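Local atomic coordinates of Lactamase_B domain-containing protein (Pontibacter korlensis, PDB entry 6XFR), a protein that probably hydrolyses beta-lactam antibiotics to substituted beta-amino acids, as a zinc-dependent B1 metallo-beta-lactamase. Residues 134-142 / 180-191; 91-101 / 113-121. All blocks are in the same frame, centred on the assembly; numbering follows the deposited sequence.

Interaction 1. Residues 134-142 / 180-191; sequences VYFPGGGHT and SWPLAIQRLQQR. With ZN (zinc ion), chain N.
Arg191 lays its guanidinium flat on the ring of Tyr135, the two planes only 6° apart and their centres 4.0 Å from each other. CD of Arg191 sits over the middle of the ring, 3.5 Å from its centroid, as a CH-pi contact, while CZ is displaced toward the CD1 and CE1 side in an off-centre cation-pi arrangement. The extended arginine chain, with CG anti to the backbone N (chi1 -178°), carries the group across the ring. Methyl CD2 of Leu188 comes to the edge of the same ring and also meets CB and CG of Pro137, each at 4.0 Å; Ala184 CB adds to this apolar patch. At the other end the indole of Trp181 lies under the Gly140-His141 backbone, with Gly140 CA over the five-membered ring as a CH-pi contact and His141 N 3.6 Å above the indole plane. In this metallo-beta-lactamase fold, the loop so packed runs from the end of strand 130-135 to a zinc ligand, and helix 181-191 lies along it. His141 NE2 binds the zinc ion at 1.9 Å, with His78 and His80 completing the protein ligands of that site. Near the start of the helix, Ser180 OG donates to a lone pair of Gly139 O in the carbonyl plane, 2.8 Å away. Farther out, Trp181 NE1 is hydrogen-bonded to Leu161 O, which fixes the indole at its pyrrole edge, and Asn145 grips the loop through Gly138 O and Gly140 N.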
loop_
_atom_site.group_PDB
_atom_site.type_symbol
_atom_site.label_atom_id
_atom_site.label_comp_id
_atom_site.label_asym_id
_atom_site.label_seq_id
_atom_site.Cartn_x
_atom_site.Cartn_y
_atom_site.Cartn_z
ATOM N N VAL B 134 -0.811 -20.900 6.667
ATOM C CA VAL B 134 0.257 -20.462 7.543
ATOM C C VAL B 134 1.478 -21.293 7.197
ATOM O O VAL B 134 1.358 -22.482 6.895
ATOM C CB VAL B 134 -0.153 -20.545 9.023
ATOM C CG1 VAL B 134 0.839 -19.776 9.900
ATOM C CG2 VAL B 134 -1.505 -19.912 9.168
ATOM N N TYR B 135 2.640 -20.659 7.132
ATOM C CA TYR B 135 3.803 -21.367 6.606
ATOM C C TYR B 135 5.074 -20.947 7.331
ATOM O O TYR B 135 5.221 -19.786 7.735
ATOM C CB TYR B 135 3.962 -21.135 5.102
ATOM C CG TYR B 135 5.231 -21.732 4.501
ATOM C CD1 TYR B 135 5.372 -23.097 4.329
ATOM C CD2 TYR B 135 6.270 -20.925 4.108
ATOM C CE1 TYR B 135 6.512 -23.640 3.771
ATOM C CE2 TYR B 135 7.400 -21.449 3.552
ATOM C CZ TYR B 135 7.523 -22.810 3.379
ATOM O OH TYR B 135 8.688 -23.311 2.812
ATOM N N PHE B 136 5.958 -21.923 7.529
ATOM C CA PHE B 136 7.236 -21.712 8.196
ATOM C C PHE B 136 8.339 -21.819 7.169
ATOM O O PHE B 136 8.610 -22.929 6.697
ATOM C CB PHE B 136 7.467 -22.737 9.313
ATOM C CG PHE B 136 8.786 -22.560 10.016
ATOM C CD1 PHE B 136 9.031 -21.413 10.776
ATOM C CD2 PHE B 136 9.804 -23.523 9.884
ATOM C CE1 PHE B 136 10.254 -21.249 11.406
ATOM C CE2 PHE B 136 11.024 -23.365 10.502
ATOM C CZ PHE B 136 11.259 -22.240 11.270
ATOM N N PRO B 137 8.967 -20.717 6.761
ATOM C CA PRO B 137 10.052 -20.781 5.767
ATOM C C PRO B 137 11.436 -20.967 6.362
ATOM O O PRO B 137 12.399 -21.128 5.605
ATOM C CB PRO B 137 9.942 -19.425 5.070
ATOM C CG PRO B 137 9.417 -18.506 6.124
ATOM C CD PRO B 137 8.520 -19.330 7.016
ATOM N N GLY B 138 11.555 -20.950 7.681
ATOM C CA GLY B 138 12.836 -21.013 8.355
ATOM C C GLY B 138 13.076 -19.800 9.241
ATOM O O GLY B 138 12.358 -18.798 9.200
ATOM N N GLY B 139 14.100 -19.937 10.084
ATOM C CA GLY B 139 14.477 -18.839 10.948
ATOM C C GLY B 139 15.040 -17.677 10.142
ATOM O O GLY B 139 15.800 -17.859 9.186
ATOM N N GLY B 140 14.685 -16.469 10.563
ATOM C CA GLY B 140 15.222 -15.262 9.982
ATOM C C GLY B 140 15.286 -14.235 11.085
ATOM O O GLY B 140 16.242 -14.224 11.882
ATOM N N HIS B 141 14.252 -13.387 11.151
ATOM C CA HIS B 141 14.124 -12.428 12.250
ATOM C C HIS B 141 14.098 -13.122 13.620
ATOM O O HIS B 141 14.721 -12.652 14.582
ATOM C CB HIS B 141 12.867 -11.603 12.023
ATOM C CG HIS B 141 12.449 -10.768 13.191
ATOM N ND1 HIS B 141 13.075 -9.588 13.526
ATOM C CD2 HIS B 141 11.445 -10.928 14.086
ATOM C CE1 HIS B 141 12.478 -9.056 14.574
ATOM N NE2 HIS B 141 11.487 -9.852 14.934
ATOM N N THR B 142 13.380 -14.237 13.725
ATOM C CA THR B 142 13.396 -15.068 14.907
ATOM C C THR B 142 13.458 -16.516 14.451
ATOM O O THR B 142 13.275 -16.816 13.269
ATOM C CB THR B 142 12.165 -14.850 15.793
ATOM O OG1 THR B 142 10.978 -15.059 15.023
ATOM C CG2 THR B 142 12.172 -13.468 16.391
ATOM N N SER B 180 20.250 -17.974 8.247
ATOM C CA SER B 180 19.089 -18.644 7.671
ATOM C C SER B 180 18.155 -17.701 6.936
ATOM O O SER B 180 17.525 -18.115 5.960
ATOM C CB SER B 180 18.312 -19.391 8.759
ATOM O OG SER B 180 17.188 -20.071 8.212
ATOM N N TRP B 181 18.044 -16.454 7.399
ATOM C CA TRP B 181 17.167 -15.443 6.798
ATOM C C TRP B 181 17.193 -15.431 5.271
ATOM O O TRP B 181 16.114 -15.437 4.666
ATOM C CB TRP B 181 17.595 -14.074 7.345
ATOM C CG TRP B 181 16.496 -13.064 7.458
ATOM C CD1 TRP B 181 15.362 -12.979 6.699
ATOM C CD2 TRP B 181 16.432 -11.995 8.398
ATOM N NE1 TRP B 181 14.602 -11.928 7.114
ATOM C CE2 TRP B 181 15.240 -11.302 8.154
ATOM C CE3 TRP B 181 17.273 -11.557 9.429
ATOM C CZ2 TRP B 181 14.854 -10.192 8.913
ATOM C CZ3 TRP B 181 16.897 -10.473 10.172
ATOM C CH2 TRP B 181 15.693 -9.796 9.916
ATOM N N PRO B 182 18.360 -15.468 4.609
ATOM C CA PRO B 182 18.373 -15.456 3.131
ATOM C C PRO B 182 17.642 -16.623 2.491
ATOM O O PRO B 182 16.954 -16.440 1.481
ATOM C CB PRO B 182 19.871 -15.511 2.806
ATOM C CG PRO B 182 20.551 -15.064 4.042
ATOM C CD PRO B 182 19.719 -15.483 5.185
ATOM N N LEU B 183 17.795 -17.829 3.027
ATOM C CA LEU B 183 17.089 -18.971 2.468
ATOM C C LEU B 183 15.595 -18.912 2.790
ATOM O O LEU B 183 14.767 -19.375 1.998
ATOM C CB LEU B 183 17.742 -20.262 2.984
ATOM C CG LEU B 183 19.263 -20.239 2.751
ATOM C CD1 LEU B 183 19.966 -21.456 3.306
ATOM C CD2 LEU B 183 19.581 -20.059 1.261
ATOM N N ALA B 184 15.222 -18.329 3.923
ATOM C CA ALA B 184 13.801 -18.185 4.215
ATOM C C ALA B 184 13.130 -17.265 3.203
ATOM O O ALA B 184 12.015 -17.544 2.747
ATOM C CB ALA B 184 13.600 -17.672 5.640
ATOM N N ILE B 185 13.797 -16.161 2.832
ATOM C CA ILE B 185 13.228 -15.269 1.827
ATOM C C ILE B 185 13.038 -16.011 0.511
ATOM O O ILE B 185 11.961 -15.963 -0.104
ATOM C CB ILE B 185 14.118 -14.024 1.643
ATOM C CG1 ILE B 185 14.044 -13.147 2.881
ATOM C CG2 ILE B 185 13.703 -13.244 0.351
ATOM C CD1 ILE B 185 12.615 -12.962 3.340
ATOM N N GLN B 186 14.062 -16.761 0.092
ATOM C CA GLN B 186 13.993 -17.477 -1.172
ATOM C C GLN B 186 12.933 -18.564 -1.142
ATOM O O GLN B 186 12.321 -18.863 -2.168
ATOM C CB GLN B 186 15.367 -18.042 -1.493
ATOM C CG GLN B 186 16.404 -16.945 -1.527
ATOM C CD GLN B 186 17.808 -17.441 -1.764
ATOM O OE1 GLN B 186 18.369 -18.165 -0.953
ATOM N NE2 GLN B 186 18.379 -17.065 -2.892
ATOM N N ARG B 187 12.674 -19.144 0.021
ATOM C CA ARG B 187 11.534 -20.035 0.128
ATOM C C ARG B 187 10.244 -19.265 -0.150
ATOM O O ARG B 187 9.425 -19.681 -0.983
ATOM C CB ARG B 187 11.522 -20.673 1.516
ATOM C CG ARG B 187 12.228 -22.005 1.609
ATOM C CD ARG B 187 12.635 -22.373 3.045
ATOM N NE ARG B 187 13.777 -23.302 3.081
ATOM C CZ ARG B 187 14.878 -23.180 3.843
ATOM N NH1 ARG B 187 15.055 -22.165 4.688
ATOM N NH2 ARG B 187 15.828 -24.097 3.756
ATOM N N LEU B 188 10.103 -18.073 0.428
ATOM C CA LEU B 188 8.913 -17.284 0.136
ATOM C C LEU B 188 8.812 -16.971 -1.353
ATOM O O LEU B 188 7.738 -17.113 -1.958
ATOM C CB LEU B 188 8.946 -16.000 0.942
ATOM C CG LEU B 188 8.879 -16.165 2.451
ATOM C CD1 LEU B 188 8.791 -14.784 3.073
ATOM C CD2 LEU B 188 7.696 -17.014 2.829
ATOM N N GLN B 189 9.922 -16.558 -1.974
ATOM C CA GLN B 189 9.870 -16.261 -3.400
ATOM C C GLN B 189 9.494 -17.487 -4.214
ATOM O O GLN B 189 8.837 -17.353 -5.246
ATOM C CB GLN B 189 11.191 -15.720 -3.904
ATOM C CG GLN B 189 11.571 -14.365 -3.404
ATOM C CD GLN B 189 12.975 -14.067 -3.822
ATOM O OE1 GLN B 189 13.812 -14.976 -3.800
ATOM N NE2 GLN B 189 13.260 -12.812 -4.236
ATOM N N GLN B 190 9.876 -18.688 -3.777
ATOM C CA GLN B 190 9.560 -19.844 -4.602
ATOM C C GLN B 190 8.172 -20.407 -4.333
ATOM O O GLN B 190 7.570 -20.989 -5.243
ATOM C CB GLN B 190 10.618 -20.948 -4.387
ATOM C CG GLN B 190 11.159 -21.545 -5.706
ATOM C CD GLN B 190 11.813 -20.487 -6.626
ATOM O OE1 GLN B 190 12.730 -19.755 -6.222
ATOM N NE2 GLN B 190 11.311 -20.389 -7.859
ATOM N N ARG B 191 7.595 -20.124 -3.166
ATOM C CA ARG B 191 6.294 -20.664 -2.799
ATOM C C ARG B 191 5.118 -19.775 -3.184
ATOM O O ARG B 191 4.017 -20.293 -3.405
ATOM C CB ARG B 191 6.277 -20.937 -1.300
ATOM C CG ARG B 191 5.020 -21.535 -0.778
ATOM C CD ARG B 191 5.144 -21.833 0.688
ATOM N NE ARG B 191 4.080 -22.725 1.121
ATOM C CZ ARG B 191 4.158 -24.052 1.111
ATOM N NH1 ARG B 191 5.266 -24.676 0.701
ATOM N NH2 ARG B 191 3.119 -24.755 1.511
HETATM ZN ZN ZN N . 10.119 -9.598 16.250
#

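Interaction 2. Residues 91-101 / 113-121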
loop_
_atom_site.group_PDB
_atom_site.type_symbol
_atom_site.label_atom_id
_atom_site.label_comp_id
_atom_site.label_asym_id
_atom_site.label_seq_id
_atom_site.Cartn_x
_atom_site.Cartn_y
_atom_site.Cartn_z
ATOM N N GLN B 91 -7.215 -12.815 24.753
ATOM C CA GLN B 91 -7.730 -13.992 25.439
ATOM C C GLN B 91 -8.731 -13.617 26.532
ATOM O O GLN B 91 -9.658 -14.386 26.830
ATOM C CB GLN B 91 -6.566 -14.757 26.046
ATOM C CG GLN B 91 -5.798 -15.593 25.059
ATOM C CD GLN B 91 -4.603 -16.281 25.699
ATOM O OE1 GLN B 91 -4.032 -15.774 26.651
ATOM N NE2 GLN B 91 -4.246 -17.459 25.194
ATOM N N ARG B 92 -8.578 -12.434 27.125
ATOM C CA ARG B 92 -9.559 -11.956 28.076
ATOM C C ARG B 92 -10.926 -11.707 27.459
ATOM O O ARG B 92 -11.881 -11.491 28.205
ATOM C CB ARG B 92 -9.106 -10.671 28.699
ATOM C CG ARG B 92 -10.031 -10.251 29.743
ATOM C CD ARG B 92 -9.320 -9.325 30.624
ATOM N NE ARG B 92 -9.789 -7.970 30.414
ATOM C CZ ARG B 92 -10.819 -7.451 31.066
ATOM N NH1 ARG B 92 -11.463 -8.188 31.972
ATOM N NH2 ARG B 92 -11.186 -6.202 30.829
ATOM N N GLN B 93 -11.042 -11.641 26.135
ATOM C CA GLN B 93 -12.347 -11.591 25.495
ATOM C C GLN B 93 -12.763 -12.936 24.906
ATOM O O GLN B 93 -13.596 -12.964 24.002
ATOM C CB GLN B 93 -12.360 -10.507 24.412
ATOM C CG GLN B 93 -13.203 -9.230 24.783
ATOM C CD GLN B 93 -12.472 -8.345 25.766
ATOM O OE1 GLN B 93 -11.333 -7.933 25.533
ATOM N NE2 GLN B 93 -13.100 -8.087 26.886
ATOM N N GLY B 94 -12.178 -14.043 25.360
ATOM C CA GLY B 94 -12.623 -15.355 24.930
ATOM C C GLY B 94 -12.208 -15.772 23.534
ATOM O O GLY B 94 -12.672 -16.810 23.048
ATOM N N VAL B 95 -11.360 -14.992 22.877
ATOM C CA VAL B 95 -10.873 -15.276 21.524
ATOM C C VAL B 95 -9.707 -16.258 21.602
ATOM O O VAL B 95 -8.716 -15.969 22.288
ATOM C CB VAL B 95 -10.437 -13.977 20.853
ATOM C CG1 VAL B 95 -9.786 -14.261 19.480
ATOM C CG2 VAL B 95 -11.606 -13.024 20.765
ATOM N N PRO B 96 -9.737 -17.372 20.864
ATOM C CA PRO B 96 -8.579 -18.289 20.867
ATOM C C PRO B 96 -7.373 -17.732 20.110
ATOM O O PRO B 96 -7.454 -17.378 18.930
ATOM C CB PRO B 96 -9.120 -19.568 20.212
ATOM C CG PRO B 96 -10.352 -19.190 19.539
ATOM C CD PRO B 96 -10.915 -17.950 20.197
ATOM N N VAL B 97 -6.229 -17.710 20.796
ATOM C CA VAL B 97 -4.936 -17.391 20.202
ATOM C C VAL B 97 -4.260 -18.697 19.833
ATOM O O VAL B 97 -4.244 -19.645 20.626
ATOM C CB VAL B 97 -4.038 -16.594 21.164
ATOM C CG1 VAL B 97 -2.748 -16.269 20.468
ATOM C CG2 VAL B 97 -4.741 -15.341 21.680
ATOM N N VAL B 98 -3.683 -18.743 18.641
ATOM C CA VAL B 98 -3.159 -19.977 18.076
ATOM C C VAL B 98 -1.813 -19.691 17.445
ATOM O O VAL B 98 -1.691 -18.762 16.636
ATOM C CB VAL B 98 -4.140 -20.548 17.027
ATOM C CG1 VAL B 98 -3.558 -21.767 16.340
ATOM C CG2 VAL B 98 -5.480 -20.892 17.692
ATOM N N THR B 99 -0.811 -20.520 17.760
ATOM C CA THR B 99 0.542 -20.260 17.289
ATOM C C THR B 99 1.186 -21.575 16.848
ATOM O O THR B 99 0.613 -22.656 16.977
ATOM C CB THR B 99 1.376 -19.520 18.365
ATOM O OG1 THR B 99 1.773 -20.419 19.395
ATOM C CG2 THR B 99 0.591 -18.396 19.021
ATOM N N SER B 100 2.379 -21.478 16.286
ATOM C CA SER B 100 3.188 -22.666 16.082
ATOM C C SER B 100 3.661 -23.208 17.431
ATOM O O SER B 100 3.610 -22.521 18.457
ATOM C CB SER B 100 4.381 -22.359 15.168
ATOM O OG SER B 100 5.358 -21.569 15.823
ATOM N N GLU B 101 4.086 -24.478 17.425
ATOM C CA GLU B 101 4.592 -25.100 18.645
ATOM C C GLU B 101 5.781 -24.329 19.188
ATOM O O GLU B 101 5.832 -24.014 20.378
ATOM C CB GLU B 101 5.004 -26.552 18.387
ATOM C CG GLU B 101 4.231 -27.567 19.151
ATOM C CD GLU B 101 4.816 -28.987 19.027
ATOM O OE1 GLU B 101 6.006 -29.192 19.385
ATOM O OE2 GLU B 101 4.082 -29.910 18.594
ATOM N N GLY B 113 2.518 -14.739 27.290
ATOM C CA GLY B 113 1.417 -15.648 27.582
ATOM C C GLY B 113 1.513 -17.031 26.948
ATOM O O GLY B 113 2.469 -17.328 26.227
ATOM N N THR B 114 0.507 -17.875 27.178
ATOM C CA THR B 114 0.414 -19.193 26.559
ATOM C C THR B 114 -0.707 -19.228 25.529
ATOM O O THR B 114 -1.877 -18.981 25.855
ATOM C CB THR B 114 0.186 -20.275 27.606
ATOM O OG1 THR B 114 0.887 -19.942 28.808
ATOM C CG2 THR B 114 0.683 -21.604 27.080
ATOM N N PRO B 115 -0.401 -19.542 24.288
ATOM C CA PRO B 115 -1.460 -19.775 23.306
ATOM C C PRO B 115 -2.438 -20.841 23.789
ATOM O O PRO B 115 -2.108 -21.706 24.597
ATOM C CB PRO B 115 -0.701 -20.290 22.085
ATOM C CG PRO B 115 0.743 -20.014 22.360
ATOM C CD PRO B 115 0.943 -19.861 23.796
ATOM N N ASP B 116 -3.656 -20.772 23.251
ATOM C CA ASP B 116 -4.717 -21.733 23.536
ATOM C C ASP B 116 -4.582 -23.015 22.717
ATOM O O ASP B 116 -5.023 -24.075 23.155
ATOM C CB ASP B 116 -6.095 -21.100 23.266
ATOM C CG ASP B 116 -6.338 -19.825 24.080
ATOM O OD1 ASP B 116 -6.444 -18.739 23.467
ATOM O OD2 ASP B 116 -6.396 -19.896 25.336
ATOM N N VAL B 117 -4.024 -22.941 21.517
ATOM C CA VAL B 117 -3.767 -24.119 20.698
ATOM C C VAL B 117 -2.460 -23.876 19.982
ATOM O O VAL B 117 -2.130 -22.741 19.642
ATOM C CB VAL B 117 -4.882 -24.435 19.681
ATOM C CG1 VAL B 117 -4.536 -25.686 18.895
ATOM C CG2 VAL B 117 -6.178 -24.622 20.405
ATOM N N THR B 118 -1.708 -24.944 19.759
ATOM C CA THR B 118 -0.529 -24.855 18.917
ATOM C C THR B 118 -0.655 -25.837 17.761
ATOM O O THR B 118 -1.381 -26.830 17.840
ATOM C CB THR B 118 0.762 -25.114 19.695
ATOM O OG1 THR B 118 0.618 -26.303 20.465
ATOM C CG2 THR B 118 1.071 -23.956 20.611
ATOM N N PHE B 119 0.032 -25.516 16.671
ATOM C CA PHE B 119 0.120 -26.380 15.513
ATOM C C PHE B 119 1.588 -26.666 15.238
ATOM O O PHE B 119 2.425 -25.758 15.302
ATOM C CB PHE B 119 -0.550 -25.720 14.324
ATOM C CG PHE B 119 -2.031 -25.682 14.445
ATOM C CD1 PHE B 119 -2.646 -24.716 15.234
ATOM C CD2 PHE B 119 -2.812 -26.644 13.826
ATOM C CE1 PHE B 119 -4.031 -24.691 15.382
ATOM C CE2 PHE B 119 -4.185 -26.643 13.967
ATOM C CZ PHE B 119 -4.800 -25.664 14.747
ATOM N N ALA B 120 1.898 -27.932 14.951
ATOM C CA ALA B 120 3.243 -28.337 14.575
ATOM C C ALA B 120 3.433 -28.490 13.071
ATOM O O ALA B 120 4.543 -28.804 12.636
ATOM C CB ALA B 120 3.592 -29.655 15.252
ATOM N N THR B 121 2.376 -28.310 12.280
ATOM C CA THR B 121 2.382 -28.520 10.835
ATOM C C THR B 121 2.009 -27.239 10.083
ATOM O O THR B 121 1.252 -26.405 10.591
ATOM C CB THR B 121 1.428 -29.685 10.436
ATOM O OG1 THR B 121 0.169 -29.587 11.130
ATOM C CG2 THR B 121 2.072 -31.010 10.727
#
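The side-chain amide of Gln91 and the carboxylate of Asp116 approach from opposite directions, their planes turned 50° apart. NE2 of Gln91 comes to Asp116 OD1 from above the carboxylate plane, at 3.1 Å, and its other hydrogen bond, 2.9 Å to Thr114 O, lies in the amide plane and is nearly straight (164°). The same OD1 takes the backbone N of Val97 on its anti lone pair at 2.9 Å, so one carboxylate oxygen accepts two N-H groups. Thr99 O lies at the edge of the Phe119 ring. Between Asp116 and Phe119 the backbones pair as a short parallel ladder. Thr99 pairs through both its backbone N and its O, donating to Val117 O and accepting from Phe119 N at 2.9 Å. Strands 98-100 and 117-119 form the two-stranded sheet of a beta-alpha-beta unit whose connection contains helix 101-109. The first strand leads directly into that helix, and Ser100, at its N-cap position, is hydrogen-bonded through OG to Thr103 OG1. Val98 and Val117 point the same way on one side of the ladder, CG2 of the former 4.1 Å from CB of the latter. On the opposite side, CG2 of Thr99 packs on the ring of Pro115, 3.7 Å from CG. With chi1 at 76°, OG1 of Thr99 turns back over its own backbone and donates to Ser100 O within its own strand. Ala104 of the helix covers Thr99, Pro115 and Thr118, while Val73 of strand 71-75 meets Val98.

Both contacts are partly buried and each centre lies about 14 Å from that of the chain, yet they hold different elements. Interaction 1 fastens a helix to the loop after a strand of one five-stranded sheet; interaction 2 pairs two strands, the first of which hydrogen-bonds through its backbone to Cys74 in the other such sheet. Side-chain stacking and apolar packing dominate the former, whereas backbone hydrogen bonds and a shared carboxylate oxygen carry the latter. Buried residues run along the middle of 134-142 / 180-191, with exposed arginines at its margin; in 91-101 / 113-121 the first strand is the more buried partner. Interaction 1 alone supplies a ligand, His141, to the zinc site containing His78.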